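Local atomic coordinates of GPI-anchored protein LLG1 (Arabidopsis thaliana, PDB entry 6A5D), a protein that probably serves as a GPI-linked co-receptor at the plant cell surface, helping a heterotypic receptor complex perceive RALF peptides. Residues 51-56 and 95-100; 59-64 and 105-110. One frame throughout, in Å; residues are numbered along the deposited sequence.

Contact 1: residues 51-56 and 95-100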
loop_
_atom_site.group_PDB
_atom_site.type_symbol
_atom_site.label_atom_id
_atom_site.label_comp_id
_atom_site.label_asym_id
_atom_site.label_seq_id
_atom_site.Cartn_x
_atom_site.Cartn_y
_atom_site.Cartn_z
ATOM N N GLU A 51 -3.987 -1.347 12.429
ATOM C CA GLU A 51 -2.605 -1.806 12.305
ATOM C C GLU A 51 -2.240 -2.113 10.858
ATOM O O GLU A 51 -1.131 -1.810 10.415
ATOM C CB GLU A 51 -2.356 -3.035 13.192
ATOM C CG GLU A 51 -2.315 -2.762 14.687
ATOM C CD GLU A 51 -3.658 -2.358 15.257
ATOM O OE1 GLU A 51 -3.680 -1.576 16.223
ATOM O OE2 GLU A 51 -4.678 -2.803 14.714
ATOM N N CYS A 52 -3.189 -2.650 10.090
ATOM C CA CYS A 52 -2.925 -2.947 8.690
ATOM C C CYS A 52 -2.756 -1.672 7.886
ATOM O O CYS A 52 -1.829 -1.567 7.077
ATOM C CB CYS A 52 -4.047 -3.811 8.115
ATOM S SG CYS A 52 -4.056 -5.543 8.702
ATOM N N CYS A 53 -3.643 -0.691 8.085
ATOM C CA CYS A 53 -3.497 0.584 7.396
ATOM C C CYS A 53 -2.185 1.262 7.766
ATOM O O CYS A 53 -1.480 1.770 6.889
ATOM C CB CYS A 53 -4.684 1.490 7.710
ATOM S SG CYS A 53 -4.516 3.099 6.952
ATOM N N GLY A 54 -1.835 1.270 9.058
ATOM C CA GLY A 54 -0.595 1.915 9.462
ATOM C C GLY A 54 0.627 1.276 8.833
ATOM O O GLY A 54 1.544 1.976 8.402
ATOM N N ALA A 55 0.655 -0.055 8.768
ATOM C CA ALA A 55 1.800 -0.745 8.178
ATOM C C ALA A 55 1.891 -0.464 6.685
ATOM O O ALA A 55 2.990 -0.292 6.136
ATOM C CB ALA A 55 1.672 -2.245 8.432
ATOM N N PHE A 56 0.741 -0.431 6.013
ATOM C CA PHE A 56 0.705 -0.103 4.595
ATOM C C PHE A 56 1.214 1.312 4.334
ATOM O O PHE A 56 2.009 1.527 3.407
ATOM C CB PHE A 56 -0.728 -0.282 4.098
ATOM C CG PHE A 56 -0.985 0.297 2.746
ATOM C CD1 PHE A 56 -0.369 -0.222 1.623
ATOM C CD2 PHE A 56 -1.853 1.368 2.593
ATOM C CE1 PHE A 56 -0.610 0.306 0.375
ATOM C CE2 PHE A 56 -2.104 1.892 1.338
ATOM C CZ PHE A 56 -1.465 1.363 0.227
ATOM N N ASN A 95 -9.486 -0.178 1.561
ATOM C CA ASN A 95 -10.720 -0.186 2.347
ATOM C C ASN A 95 -10.435 0.131 3.805
ATOM O O ASN A 95 -11.105 0.981 4.406
ATOM C CB ASN A 95 -11.404 -1.552 2.241
ATOM C CG ASN A 95 -12.032 -1.784 0.886
ATOM O OD1 ASN A 95 -12.262 -0.849 0.129
ATOM N ND2 ASN A 95 -12.334 -3.043 0.582
ATOM N N GLN A 96 -9.442 -0.553 4.395
ATOM C CA GLN A 96 -9.138 -0.334 5.809
ATOM C C GLN A 96 -8.735 1.108 6.084
ATOM O O GLN A 96 -9.178 1.706 7.073
ATOM C CB GLN A 96 -8.012 -1.253 6.292
ATOM C CG GLN A 96 -8.291 -2.736 6.210
ATOM C CD GLN A 96 -7.018 -3.546 6.321
ATOM O OE1 GLN A 96 -5.979 -3.178 5.736
ATOM N NE2 GLN A 96 -7.072 -4.650 7.076
ATOM N N CYS A 97 -7.878 1.688 5.232
ATOM C CA CYS A 97 -7.438 3.055 5.476
ATOM C C CYS A 97 -8.599 4.027 5.303
ATOM O O CYS A 97 -8.714 5.005 6.053
ATOM C CB CYS A 97 -6.275 3.415 4.546
ATOM S SG CYS A 97 -4.701 2.664 4.970
ATOM N N LYS A 98 -9.466 3.782 4.317
ATOM C CA LYS A 98 -10.605 4.673 4.123
ATOM C C LYS A 98 -11.572 4.583 5.294
ATOM O O LYS A 98 -12.278 5.558 5.578
ATOM C CB LYS A 98 -11.303 4.377 2.795
ATOM C CG LYS A 98 -10.542 4.884 1.572
ATOM C CD LYS A 98 -11.088 4.301 0.275
ATOM C CE LYS A 98 -12.465 4.763 -0.056
ATOM N NZ LYS A 98 -12.844 4.148 -1.368
ATOM N N GLU A 99 -11.574 3.454 6.014
ATOM C CA GLU A 99 -12.330 3.339 7.257
ATOM C C GLU A 99 -11.721 4.137 8.401
ATOM O O GLU A 99 -12.412 4.413 9.388
ATOM C CB GLU A 99 -12.548 1.872 7.648
ATOM C CG GLU A 99 -13.402 1.101 6.654
ATOM C CD GLU A 99 -13.710 -0.326 7.090
ATOM O OE1 GLU A 99 -13.244 -0.765 8.168
ATOM O OE2 GLU A 99 -14.473 -0.996 6.355
ATOM N N GLY A 100 -10.431 4.440 8.324
ATOM C CA GLY A 100 -9.756 5.124 9.400
ATOM C C GLY A 100 -9.939 6.622 9.363
ATOM O O GLY A 100 -10.372 7.206 8.373
#
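The carboxamide of Gln96 comes up obliquely to the CB of Cys52, its oxygen OE1 standing 3.1 Å from that carbon and its nitrogen NE2 3.3 Å away. NE2 also lies 3.5 Å from the SG of Cys52, so the amide lies against the CB and SG of this half-cystine, with its nitrogen toward the sulfur. This is close polar-to-apolar packing, for no hydrogen bond joins the two segments. The same Cys52 sulfur is tied to Cys42 by a second disulfide, and Tyr47 touches both Cys52 and Gln96, which closes the amide into a buried setting.

The covalent link is one residue further along each helix. Cys53 SG and Cys97 SG are 2.0 Å apart, and the positive CB-SG-SG-CB torsion of 111° makes the bridge right-handed. Cys53 turns its sulfur anti to the backbone N (chi1 177°), whereas Cys97 holds its own anti to the carbonyl carbon; the two unlike rotations meet between CA atoms of Cys53 and Cys97 only 5.0 Å apart. Beside this bridge, Cys97 SG approaches the Phe56 ring at its edge, near the ring plane, 3.9 Å from CD2, a sulfur-aromatic contact.

The helix axes pass 8.5 Å apart at a signed angle of -106°, so the disulfide staples two steeply crossed helices. Helix 49-60 supplies Cys52, Cys53 and Phe56, and helix 92-99 supplies Gln96 and Cys97. The Phe56 ring carries the packing on to Phe93 of that second helix and to Met78 and Ile82 of helix 74-86, joining three helices around one buried aromatic.

Contact 2: residues 59-64 and 105-110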
loop_
_atom_site.group_PDB
_atom_site.type_symbol
_atom_site.label_atom_id
_atom_site.label_comp_id
_atom_site.label_asym_id
_atom_site.label_seq_id
_atom_site.Cartn_x
_atom_site.Cartn_y
_atom_site.Cartn_z
ATOM N N PHE A 59 4.898 1.429 4.754
ATOM C CA PHE A 59 5.567 0.844 3.595
ATOM C C PHE A 59 5.518 1.778 2.391
ATOM O O PHE A 59 6.521 1.938 1.679
ATOM C CB PHE A 59 4.891 -0.482 3.221
ATOM C CG PHE A 59 5.463 -1.116 1.972
ATOM C CD1 PHE A 59 6.540 -1.993 2.065
ATOM C CD2 PHE A 59 4.940 -0.827 0.712
ATOM C CE1 PHE A 59 7.078 -2.572 0.915
ATOM C CE2 PHE A 59 5.478 -1.403 -0.440
ATOM C CZ PHE A 59 6.555 -2.264 -0.338
ATOM N N ALA A 60 4.357 2.389 2.142
ATOM C CA ALA A 60 4.047 2.976 0.846
ATOM C C ALA A 60 4.228 4.481 0.808
ATOM O O ALA A 60 4.568 5.023 -0.240
ATOM C CB ALA A 60 2.600 2.636 0.446
ATOM N N CYS A 61 4.033 5.160 1.930
ATOM C CA CYS A 61 4.158 6.612 1.946
ATOM C C CYS A 61 5.510 7.140 1.472
ATOM O O CYS A 61 5.527 8.242 0.896
ATOM C CB CYS A 61 3.787 7.168 3.325
ATOM S SG CYS A 61 2.013 7.076 3.657
ATOM N N PRO A 62 6.642 6.452 1.657
ATOM C CA PRO A 62 7.889 6.974 1.074
ATOM C C PRO A 62 7.864 7.053 -0.442
ATOM O O PRO A 62 8.751 7.683 -1.025
ATOM C CB PRO A 62 8.988 6.045 1.609
ATOM C CG PRO A 62 8.363 5.221 2.688
ATOM C CD PRO A 62 6.867 5.318 2.582
ATOM N N TYR A 63 6.866 6.462 -1.099
ATOM C CA TYR A 63 6.846 6.351 -2.552
ATOM C C TYR A 63 5.681 7.095 -3.185
ATOM O O TYR A 63 5.346 6.829 -4.341
ATOM C CB TYR A 63 6.887 4.878 -2.979
ATOM C CG TYR A 63 8.102 4.212 -2.385
ATOM C CD1 TYR A 63 9.345 4.393 -2.968
ATOM C CD2 TYR A 63 8.029 3.473 -1.202
ATOM C CE1 TYR A 63 10.488 3.841 -2.424
ATOM C CE2 TYR A 63 9.182 2.917 -0.634
ATOM C CZ TYR A 63 10.403 3.102 -1.258
ATOM O OH TYR A 63 11.579 2.583 -0.748
ATOM N N THR A 64 5.068 8.042 -2.462
ATOM C CA THR A 64 3.941 8.771 -3.044
ATOM C C THR A 64 4.338 9.502 -4.324
ATOM O O THR A 64 3.523 9.603 -5.251
ATOM C CB THR A 64 3.304 9.747 -2.043
ATOM O OG1 THR A 64 4.302 10.622 -1.488
ATOM C CG2 THR A 64 2.626 9.000 -0.928
ATOM N N GLU A 105 -4.593 9.308 3.548
ATOM C CA GLU A 105 -3.605 10.380 3.644
ATOM C C GLU A 105 -2.362 9.926 4.404
ATOM O O GLU A 105 -2.449 9.380 5.510
ATOM C CB GLU A 105 -4.223 11.600 4.337
ATOM C CG GLU A 105 -3.261 12.765 4.512
ATOM C CD GLU A 105 -3.946 14.035 5.002
ATOM O OE1 GLU A 105 -4.778 13.943 5.931
ATOM O OE2 GLU A 105 -3.630 15.123 4.474
ATOM N N CYS A 106 -1.200 10.170 3.808
ATOM C CA CYS A 106 0.063 9.965 4.494
ATOM C C CYS A 106 0.276 11.077 5.514
ATOM O O CYS A 106 -0.180 12.205 5.316
ATOM C CB CYS A 106 1.195 9.979 3.482
ATOM S SG CYS A 106 1.204 8.500 2.454
ATOM N N PRO A 107 0.961 10.785 6.621
ATOM C CA PRO A 107 1.105 11.808 7.671
ATOM C C PRO A 107 1.810 13.065 7.199
ATOM O O PRO A 107 1.518 14.152 7.715
ATOM C CB PRO A 107 1.864 11.081 8.794
ATOM C CG PRO A 107 2.360 9.814 8.203
ATOM C CD PRO A 107 1.504 9.479 7.026
ATOM N N ALA A 108 2.704 12.964 6.215
ATOM C CA ALA A 108 3.332 14.150 5.640
ATOM C C ALA A 108 2.424 14.920 4.689
ATOM O O ALA A 108 2.824 15.990 4.217
ATOM C CB ALA A 108 4.639 13.785 4.928
ATOM N N GLY A 109 1.223 14.430 4.394
ATOM C CA GLY A 109 0.215 15.195 3.674
ATOM C C GLY A 109 -0.227 14.619 2.345
ATOM O O GLY A 109 -1.332 14.951 1.880
ATOM N N SER A 110 0.582 13.787 1.698
ATOM C CA SER A 110 0.184 13.301 0.386
ATOM C C SER A 110 -0.811 12.149 0.528
ATOM O O SER A 110 -0.936 11.530 1.588
ATOM C CB SER A 110 1.405 12.847 -0.413
ATOM O OG SER A 110 1.043 12.542 -1.755
#
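Cys106 meets Cys61 through a disulfide, SG to SG 2.0 Å, whose torsion of -91° about the sulfur-sulfur bond makes it left-handed. Both cysteines set SG anti to their carbonyl carbons (chi1 -72° in each), bringing the CA atoms of Cys61 and Cys106 to 5.9 Å. Pro107 follows with a light touch, its CD 4.2 Å from Cys61 SG.

The segment then folds back in a type I turn from Cys106 to Gly109, closed by Gly109 N bonding Cys106 O at 2.8 Å. The positive phi of Gly109 would press a side chain on the preceding carbonyl. Ser110 returns to the contact: its O accepts from Cys106 N, and its OG lies 3.6 Å from Thr64 CB, while the hydroxyls of Thr64 and Ser110 do not bond. Thr64 also lays its CG2 3.7 Å from Cys106 SG. Replacing Thr64 by a glycine would probably take away the methyl that packs on Cys106 SG and leave Ser110 OG without the carbon it lies against.

Cys61 lies in the short 3-10 segment 61-62 at the C-terminal end of helix 49-60, and Thr64 opens helix 64-67, so this surface contact fastens the loop after helix 92-99 to the junction between helix 49-60 and helix 64-67.

Followed from the N terminus, helix 49-60 supplies the first half of contact 1 at 51-56 and leads into the first half of contact 2 at 59-64. The chain then runs through helices 64-67 and 74-86 before helix 92-99 returns to close the loop of contact 1 at 95-100, with 38 residues between its segments. Contact 2 closes later, at 105-110, after 40 intervening residues. Neither loop encloses the other: the segments alternate, so the two disulfide-closed loops cross. Their centres are 12 Å apart. Together they clamp helix 49-60 and its C-terminal exit to helix 92-99 and the loop beyond it.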